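Local coordinates for protein 3'-5' exonuclease crn-4 (Caenorhabditis elegans, PDB 3CM6) that degrades RNA and DNA from the 3' end as a metal-dependent exonuclease and takes part in the breakdown of DNA during apoptosis, at residues L21-F26 / A117-S122; D25-S30 / H189-D194. All coordinates share one frame; numbering follows the deposited sequence.

Strand 20-28, close to the N terminus, serves both contacts, which overlap in Asp25 and Phe26. The chain then runs through strands 41-50 and 55-67 and the helices that follow before strand 116-120 pairs with the first strand, closing the loop of interaction 1. Interaction 2 closes a longer loop from residues 25-30 to residues 189-194, at the start of helix 191-207. Residues 25-30 overlap the end of 21-26 and 189-194 follow 117-122, so the two loops cross rather than nest. Interaction 1 joins neighbouring strands of the central sheet; interaction 2 ties the end of the first strand to a helix over that sheet. Both border the erbium ion.

Interaction 1. Residues L21-F26 / A117-S122; sequences LLILDF and AFVCDS. With ER3 (erbium (III) ion), chain F.
The ring of Phe118 lies against Leu22 and Leu24, meeting Leu22 O and Leu24 CB obliquely. Leu22 CB is 3.6 Å from Phe118 CD1, and Leu22 CD1 reaches on to CE1 and CZ. Leu24 CB adds a contact at 3.7 Å to Phe118 CD1. Phe145 meets the same ring edge-to-face. With CG set beside the backbone N (chi1 -74°), the Phe118 ring is carried over the neighbouring strand. With a serine in place of Phe118, Leu22 and Leu24 would probably lose their shared apolar partner and Phe145 its edge-to-face mate. Leu24, its CG anti to the backbone N (chi1 176°), also brings CD2 to 4.0 Å from Cys120 SG.

Leu21, Ile23, Ala117 and Val119 occupy the other face of the sheet. Here Val119 CG2 lies 3.8 Å from Leu21 CB, the two side chains set at an angle to each other, while Ile23 and Val119 run side by side in one direction; Ile198 and Leu202 of helix 191-207 cover Ile23. Between the two faces the backbones pair as parallel strands: Leu22 N donates to Ala117 O (2.8 Å), Val119 N to Leu22 O and Leu24 N to Val119 O.

Past the paired residues the segments diverge. Asp25 OD1 and Asp121 OD2 stand 4.5 Å apart, like charges with a water between them that can bond to both, 2.8 Å from Asp25 OD1 and 2.7 Å from Asp121 OD2, though it cannot serve every acceptor around it at once. Asp125 lies close to both carboxylates and would add to the negative potential, a setting likely to favour cations. Parallel pairing of strands 20-28 and 116-120 in the middle of a mixed sheet, with a metal-binding aspartate on the first strand, is characteristic of the RNase H-like fold of DEDD exonucleases.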
ATOM      1  N   LEU B  21      33.736   0.696 -10.529  1.00 30.47           N
ATOM      2  CA  LEU B  21      32.389   1.217 -10.774  1.00 29.55           C
ATOM      3  C   LEU B  21      31.382   0.268 -10.179  1.00 29.62           C
ATOM      4  O   LEU B  21      31.496  -0.955 -10.331  1.00 29.71           O
ATOM      5  CB  LEU B  21      32.110   1.393 -12.271  1.00 29.17           C
ATOM      6  CG  LEU B  21      32.984   2.405 -13.033  1.00 28.94           C
ATOM      7  CD1 LEU B  21      32.691   2.422 -14.532  1.00 26.80           C
ATOM      8  CD2 LEU B  21      32.870   3.801 -12.453  1.00 27.16           C
ATOM      9  N   LEU B  22      30.397   0.826  -9.481  1.00 29.59           N
ATOM     10  CA  LEU B  22      29.374   0.009  -8.839  1.00 29.39           C
ATOM     11  C   LEU B  22      28.062   0.165  -9.582  1.00 29.18           C
ATOM     12  O   LEU B  22      27.487   1.245  -9.613  1.00 29.30           O
ATOM     13  CB  LEU B  22      29.215   0.379  -7.364  1.00 29.15           C
ATOM     14  CG  LEU B  22      30.418   0.146  -6.431  1.00 29.52           C
ATOM     15  CD1 LEU B  22      30.103   0.584  -4.974  1.00 27.71           C
ATOM     16  CD2 LEU B  22      30.894  -1.297  -6.473  1.00 28.50           C
ATOM     17  N   ILE B  23      27.614  -0.911 -10.214  1.00 29.02           N
ATOM     18  CA  ILE B  23      26.369  -0.865 -10.948  1.00 28.97           C
ATOM     19  C   ILE B  23      25.273  -0.985  -9.898  1.00 29.94           C
ATOM     20  O   ILE B  23      25.274  -1.919  -9.079  1.00 29.90           O
ATOM     21  CB  ILE B  23      26.264  -1.983 -12.024  1.00 28.27           C
ATOM     22  CG1 ILE B  23      27.154  -1.691 -13.243  1.00 27.67           C
ATOM     23  CG2 ILE B  23      24.850  -2.093 -12.510  1.00 27.76           C
ATOM     24  CD1 ILE B  23      28.675  -1.878 -13.000  1.00 27.28           C
ATOM     25  N   LEU B  24      24.359  -0.025  -9.911  1.00 30.32           N
ATOM     26  CA  LEU B  24      23.349   0.069  -8.885  1.00 31.00           C
ATOM     27  C   LEU B  24      21.959  -0.011  -9.478  1.00 31.45           C
ATOM     28  O   LEU B  24      21.698   0.471 -10.594  1.00 31.61           O
ATOM     29  CB  LEU B  24      23.491   1.365  -8.097  1.00 31.18           C
ATOM     30  CG  LEU B  24      22.403   1.614  -7.046  1.00 32.39           C
ATOM     31  CD1 LEU B  24      22.887   1.198  -5.666  1.00 34.15           C
ATOM     32  CD2 LEU B  24      22.029   3.068  -7.040  1.00 33.14           C
ATOM     33  N   ASP B  25      21.070  -0.629  -8.713  1.00 31.25           N
ATOM     34  CA  ASP B  25      19.687  -0.685  -9.088  1.00 31.20           C
ATOM     35  C   ASP B  25      18.753  -0.861  -7.896  1.00 30.62           C
ATOM     36  O   ASP B  25      19.021  -1.657  -6.990  1.00 30.10           O
ATOM     37  CB  ASP B  25      19.468  -1.804 -10.075  1.00 31.87           C
ATOM     38  CG  ASP B  25      18.139  -1.705 -10.731  1.00 33.64           C
ATOM     39  OD1 ASP B  25      17.842  -0.632 -11.299  1.00 37.53           O
ATOM     40  OD2 ASP B  25      17.383  -2.680 -10.658  1.00 36.65           O
ATOM     41  N   PHE B  26      17.670  -0.088  -7.910  1.00 29.80           N
ATOM     42  CA  PHE B  26      16.641  -0.143  -6.892  1.00 29.58           C
ATOM     43  C   PHE B  26      15.332  -0.627  -7.506  1.00 30.00           C
ATOM     44  O   PHE B  26      15.004  -0.299  -8.654  1.00 30.54           O
ATOM     45  CB  PHE B  26      16.382   1.242  -6.302  1.00 28.90           C
ATOM     46  CG  PHE B  26      17.481   1.782  -5.412  1.00 27.95           C
ATOM     47  CD1 PHE B  26      17.903   1.089  -4.285  1.00 25.80           C
ATOM     48  CD2 PHE B  26      18.042   3.040  -5.676  1.00 26.46           C
ATOM     49  CE1 PHE B  26      18.892   1.626  -3.463  1.00 26.34           C
ATOM     50  CE2 PHE B  26      19.033   3.576  -4.865  1.00 25.53           C
ATOM     51  CZ  PHE B  26      19.458   2.883  -3.758  1.00 26.34           C
ATOM     52  N   ALA B 117      32.473   5.021  -8.385  1.00 29.86           N
ATOM     53  CA  ALA B 117      31.256   5.740  -8.730  1.00 29.13           C
ATOM     54  C   ALA B 117      30.127   4.760  -9.053  1.00 28.33           C
ATOM     55  O   ALA B 117      30.354   3.634  -9.500  1.00 28.29           O
ATOM     56  CB  ALA B 117      31.512   6.725  -9.911  1.00 28.36           C
ATOM     57  N   PHE B 118      28.910   5.192  -8.810  1.00 27.40           N
ATOM     58  CA  PHE B 118      27.773   4.392  -9.170  1.00 27.31           C
ATOM     59  C   PHE B 118      27.356   4.567 -10.616  1.00 27.08           C
ATOM     60  O   PHE B 118      27.379   5.681 -11.164  1.00 26.78           O
ATOM     61  CB  PHE B 118      26.610   4.698  -8.245  1.00 27.05           C
ATOM     62  CG  PHE B 118      26.778   4.121  -6.886  1.00 27.64           C
ATOM     63  CD1 PHE B 118      26.612   2.757  -6.681  1.00 26.70           C
ATOM     64  CD2 PHE B 118      27.106   4.937  -5.808  1.00 27.72           C
ATOM     65  CE1 PHE B 118      26.761   2.214  -5.422  1.00 27.62           C
ATOM     66  CE2 PHE B 118      27.262   4.403  -4.548  1.00 28.54           C
ATOM     67  CZ  PHE B 118      27.094   3.028  -4.353  1.00 28.04           C
ATOM     68  N   VAL B 119      26.952   3.452 -11.209  1.00 26.87           N
ATOM     69  CA  VAL B 119      26.488   3.432 -12.579  1.00 27.21           C
ATOM     70  C   VAL B 119      25.041   2.992 -12.556  1.00 27.59           C
ATOM     71  O   VAL B 119      24.719   1.936 -12.012  1.00 28.15           O
ATOM     72  CB  VAL B 119      27.340   2.469 -13.446  1.00 27.14           C
ATOM     73  CG1 VAL B 119      26.800   2.371 -14.888  1.00 26.18           C
ATOM     74  CG2 VAL B 119      28.819   2.904 -13.421  1.00 27.05           C
ATOM     75  N   CYS B 120      24.181   3.819 -13.143  1.00 27.65           N
ATOM     76  CA  CYS B 120      22.762   3.553 -13.250  1.00 27.75           C
ATOM     77  C   CYS B 120      22.324   3.631 -14.699  1.00 27.93           C
ATOM     78  O   CYS B 120      23.011   4.214 -15.524  1.00 27.97           O
ATOM     79  CB  CYS B 120      21.990   4.577 -12.444  1.00 27.56           C
ATOM     80  SG  CYS B 120      22.447   4.579 -10.704  1.00 30.01           S
ATOM     81  N   ASP B 121      21.161   3.060 -14.993  1.00 28.25           N
ATOM     82  CA  ASP B 121      20.638   3.074 -16.324  1.00 28.82           C
ATOM     83  C   ASP B 121      19.799   4.293 -16.666  1.00 28.71           C
ATOM     84  O   ASP B 121      19.385   4.437 -17.825  1.00 28.78           O
ATOM     85  CB  ASP B 121      19.887   1.772 -16.614  1.00 29.84           C
ATOM     86  CG  ASP B 121      18.497   1.730 -16.014  1.00 32.40           C
ATOM     87  OD1 ASP B 121      17.587   1.314 -16.752  1.00 37.65           O
ATOM     88  OD2 ASP B 121      18.289   2.071 -14.832  1.00 35.97           O
ATOM     89  N   SER B 122      19.564   5.169 -15.679  1.00 28.41           N
ATOM     90  CA  SER B 122      18.832   6.441 -15.878  1.00 28.53           C
ATOM     91  C   SER B 122      19.051   7.354 -14.665  1.00 28.90           C
ATOM     92  O   SER B 122      19.682   6.946 -13.692  1.00 29.22           O
ATOM     93  CB  SER B 122      17.322   6.176 -16.010  1.00 28.22           C
ATOM     94  OG  SER B 122      16.711   6.058 -14.717  1.00 28.52           O
TER
HETATM   95 ER   ER3 F 300      15.403  -1.476 -12.506  1.00 88.54          ER
HETATM   96  O   HOH W   1      16.710   1.476 -12.661  1.00 33.09           O

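Interaction 2. Residues D25-S30 / H189-D194; sequences DFETTS and HDAMDD. With ER3 (erbium (III) ion), chain F.
Asp25 and Glu27 of the first strand face Ala191 and Asp194 at the start of helix 191-207, forming the acidic metal site of a DEDDh-type exonuclease; residues 189-194 match its H-x4-D pattern. The packed part centres on Ala191, whose CB lies 3.5 Å from Asp25 OD2 and 3.8 Å from Glu27 CG. Three carboxylate oxygens crowd together beside it. Asp194 OD2 is 3.3 Å from Asp25 OD2 and 3.2 Å from Glu27 OE2, all of them acceptors with no hydrogen bond between them, a cluster that a bound cation would be expected to offset. An erbium ion sits among them where magnesium probably binds in vivo, though its modelled distances are doubtful. The Asp25 and Asp194 carboxylate planes stand 73° apart. Glu27, bent at chi2 (-51°), brings OE2 close to His189 O, another acceptor to which it is not hydrogen-bonded.

The loose side begins at His189, which is partly exposed: its imidazole leads away from the strand and meets Phe81, while Asp190 turns away to cap the helix through weak bonds. Backbone and metal ligand are nevertheless coupled here: His189 N donates to Asp194 OD1 (3.2 Å) on the syn side, 23° out of the carboxylate plane, while OD2 is the oxygen nearer the ion.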
ATOM      1  N   ASP B  25      21.070  -0.629  -8.713  1.00 31.25           N
ATOM      2  CA  ASP B  25      19.687  -0.685  -9.088  1.00 31.20           C
ATOM      3  C   ASP B  25      18.753  -0.861  -7.896  1.00 30.62           C
ATOM      4  O   ASP B  25      19.021  -1.657  -6.990  1.00 30.10           O
ATOM      5  CB  ASP B  25      19.468  -1.804 -10.075  1.00 31.87           C
ATOM      6  CG  ASP B  25      18.139  -1.705 -10.731  1.00 33.64           C
ATOM      7  OD1 ASP B  25      17.842  -0.632 -11.299  1.00 37.53           O
ATOM      8  OD2 ASP B  25      17.383  -2.680 -10.658  1.00 36.65           O
ATOM      9  N   PHE B  26      17.670  -0.088  -7.910  1.00 29.80           N
ATOM     10  CA  PHE B  26      16.641  -0.143  -6.892  1.00 29.58           C
ATOM     11  C   PHE B  26      15.332  -0.627  -7.506  1.00 30.00           C
ATOM     12  O   PHE B  26      15.004  -0.299  -8.654  1.00 30.54           O
ATOM     13  CB  PHE B  26      16.382   1.242  -6.302  1.00 28.90           C
ATOM     14  CG  PHE B  26      17.481   1.782  -5.412  1.00 27.95           C
ATOM     15  CD1 PHE B  26      17.903   1.089  -4.285  1.00 25.80           C
ATOM     16  CD2 PHE B  26      18.042   3.040  -5.676  1.00 26.46           C
ATOM     17  CE1 PHE B  26      18.892   1.626  -3.463  1.00 26.34           C
ATOM     18  CE2 PHE B  26      19.033   3.576  -4.865  1.00 25.53           C
ATOM     19  CZ  PHE B  26      19.458   2.883  -3.758  1.00 26.34           C
ATOM     20  N   GLU B  27      14.579  -1.405  -6.749  1.00 30.02           N
ATOM     21  CA  GLU B  27      13.181  -1.609  -7.093  1.00 30.81           C
ATOM     22  C   GLU B  27      12.336  -0.986  -5.995  1.00 30.53           C
ATOM     23  O   GLU B  27      12.760  -0.946  -4.819  1.00 30.00           O
ATOM     24  CB  GLU B  27      12.852  -3.098  -7.285  1.00 31.50           C
ATOM     25  CG  GLU B  27      13.593  -3.800  -8.453  1.00 33.45           C
ATOM     26  CD  GLU B  27      13.505  -3.077  -9.805  1.00 39.08           C
ATOM     27  OE1 GLU B  27      12.561  -2.268 -10.043  1.00 40.55           O
ATOM     28  OE2 GLU B  27      14.403  -3.336 -10.657  1.00 42.78           O
ATOM     29  N   THR B  28      11.154  -0.486  -6.368  1.00 30.09           N
ATOM     30  CA  THR B  28      10.313   0.250  -5.407  1.00 29.54           C
ATOM     31  C   THR B  28       8.880  -0.250  -5.369  1.00 29.75           C
ATOM     32  O   THR B  28       8.386  -0.858  -6.327  1.00 29.12           O
ATOM     33  CB  THR B  28      10.259   1.792  -5.709  1.00 29.50           C
ATOM     34  OG1 THR B  28       9.585   2.020  -6.954  1.00 29.45           O
ATOM     35  CG2 THR B  28      11.644   2.407  -5.783  1.00 27.62           C
ATOM     36  N   THR B  29       8.200   0.052  -4.269  1.00 30.06           N
ATOM     37  CA  THR B  29       6.752  -0.034  -4.230  1.00 30.20           C
ATOM     38  C   THR B  29       6.220   0.874  -5.331  1.00 31.30           C
ATOM     39  O   THR B  29       6.835   1.903  -5.643  1.00 31.05           O
ATOM     40  CB  THR B  29       6.194   0.478  -2.907  1.00 30.16           C
ATOM     41  OG1 THR B  29       6.576   1.850  -2.730  1.00 30.71           O
ATOM     42  CG2 THR B  29       6.709  -0.329  -1.757  1.00 28.77           C
ATOM     43  N   SER B  30       5.082   0.493  -5.917  1.00 32.12           N
ATOM     44  CA  SER B  30       4.460   1.282  -6.962  1.00 32.91           C
ATOM     45  C   SER B  30       2.988   0.935  -7.107  1.00 33.63           C
ATOM     46  O   SER B  30       2.523  -0.082  -6.590  1.00 33.97           O
ATOM     47  CB  SER B  30       5.172   1.043  -8.298  1.00 33.07           C
ATOM     48  OG  SER B  30       4.911  -0.273  -8.771  1.00 33.71           O
ATOM     49  N   HIS B 189      13.551  -5.927 -14.724  1.00 53.61           N
ATOM     50  CA  HIS B 189      13.044  -5.371 -13.444  1.00 52.90           C
ATOM     51  C   HIS B 189      13.284  -6.261 -12.219  1.00 52.20           C
ATOM     52  O   HIS B 189      12.796  -5.966 -11.122  1.00 52.12           O
ATOM     53  CB  HIS B 189      11.572  -4.926 -13.552  1.00 53.04           C
ATOM     54  CG  HIS B 189      11.249  -4.255 -14.850  1.00 54.13           C
ATOM     55  ND1 HIS B 189      11.652  -2.968 -15.144  1.00 55.73           N
ATOM     56  CD2 HIS B 189      10.599  -4.705 -15.950  1.00 54.23           C
ATOM     57  CE1 HIS B 189      11.250  -2.652 -16.364  1.00 55.54           C
ATOM     58  NE2 HIS B 189      10.612  -3.690 -16.875  1.00 54.96           N
ATOM     59  N   ASP B 190      14.031  -7.348 -12.397  1.00 51.28           N
ATOM     60  CA  ASP B 190      14.653  -8.019 -11.252  1.00 50.20           C
ATOM     61  C   ASP B 190      15.992  -7.328 -11.031  1.00 49.04           C
ATOM     62  O   ASP B 190      16.947  -7.544 -11.780  1.00 48.89           O
ATOM     63  CB  ASP B 190      14.854  -9.517 -11.495  1.00 50.26           C
ATOM     64  CG  ASP B 190      15.575 -10.204 -10.340  1.00 52.21           C
ATOM     65  OD1 ASP B 190      16.770  -9.896 -10.074  1.00 53.23           O
ATOM     66  OD2 ASP B 190      14.943 -11.072  -9.689  1.00 54.79           O
ATOM     67  N   ALA B 191      16.047  -6.497 -10.001  1.00 47.44           N
ATOM     68  CA  ALA B 191      17.201  -5.668  -9.714  1.00 46.29           C
ATOM     69  C   ALA B 191      18.591  -6.260 -10.043  1.00 45.72           C
ATOM     70  O   ALA B 191      19.393  -5.591 -10.698  1.00 45.57           O
ATOM     71  CB  ALA B 191      17.144  -5.185  -8.284  1.00 46.39           C
ATOM     72  N   MET B 192      18.877  -7.490  -9.609  1.00 44.67           N
ATOM     73  CA  MET B 192      20.209  -8.082  -9.820  1.00 43.76           C
ATOM     74  C   MET B 192      20.437  -8.402 -11.290  1.00 43.48           C
ATOM     75  O   MET B 192      21.554  -8.290 -11.792  1.00 43.56           O
ATOM     76  CB  MET B 192      20.428  -9.324  -8.947  1.00 43.51           C
ATOM     77  CG  MET B 192      21.849  -9.917  -9.014  1.00 43.57           C
ATOM     78  SD  MET B 192      23.227  -8.748  -8.726  1.00 44.30           S
ATOM     79  CE  MET B 192      23.121  -8.538  -6.954  1.00 41.91           C
ATOM     80  N   ASP B 193      19.370  -8.791 -11.977  1.00 42.85           N
ATOM     81  CA  ASP B 193      19.447  -9.060 -13.404  1.00 42.29           C
ATOM     82  C   ASP B 193      19.627  -7.767 -14.190  1.00 41.39           C
ATOM     83  O   ASP B 193      20.279  -7.761 -15.235  1.00 41.19           O
ATOM     84  CB  ASP B 193      18.211  -9.828 -13.881  1.00 42.61           C
ATOM     85  CG  ASP B 193      18.289 -11.320 -13.550  1.00 44.46           C
ATOM     86  OD1 ASP B 193      19.385 -11.801 -13.193  1.00 45.28           O
ATOM     87  OD2 ASP B 193      17.258 -12.020 -13.657  1.00 46.75           O
ATOM     88  N   ASP B 194      19.043  -6.683 -13.678  1.00 40.01           N
ATOM     89  CA  ASP B 194      19.240  -5.355 -14.230  1.00 38.86           C
ATOM     90  C   ASP B 194      20.711  -4.929 -14.092  1.00 37.64           C
ATOM     91  O   ASP B 194      21.314  -4.422 -15.041  1.00 37.29           O
ATOM     92  CB  ASP B 194      18.301  -4.349 -13.552  1.00 39.06           C
ATOM     93  CG  ASP B 194      16.863  -4.450 -14.056  1.00 40.74           C
ATOM     94  OD1 ASP B 194      16.627  -5.182 -15.049  1.00 42.54           O
ATOM     95  OD2 ASP B 194      15.959  -3.804 -13.443  1.00 43.29           O
TER
HETATM   96 ER   ER3 F 300      15.403  -1.476 -12.506  1.00 88.54          ER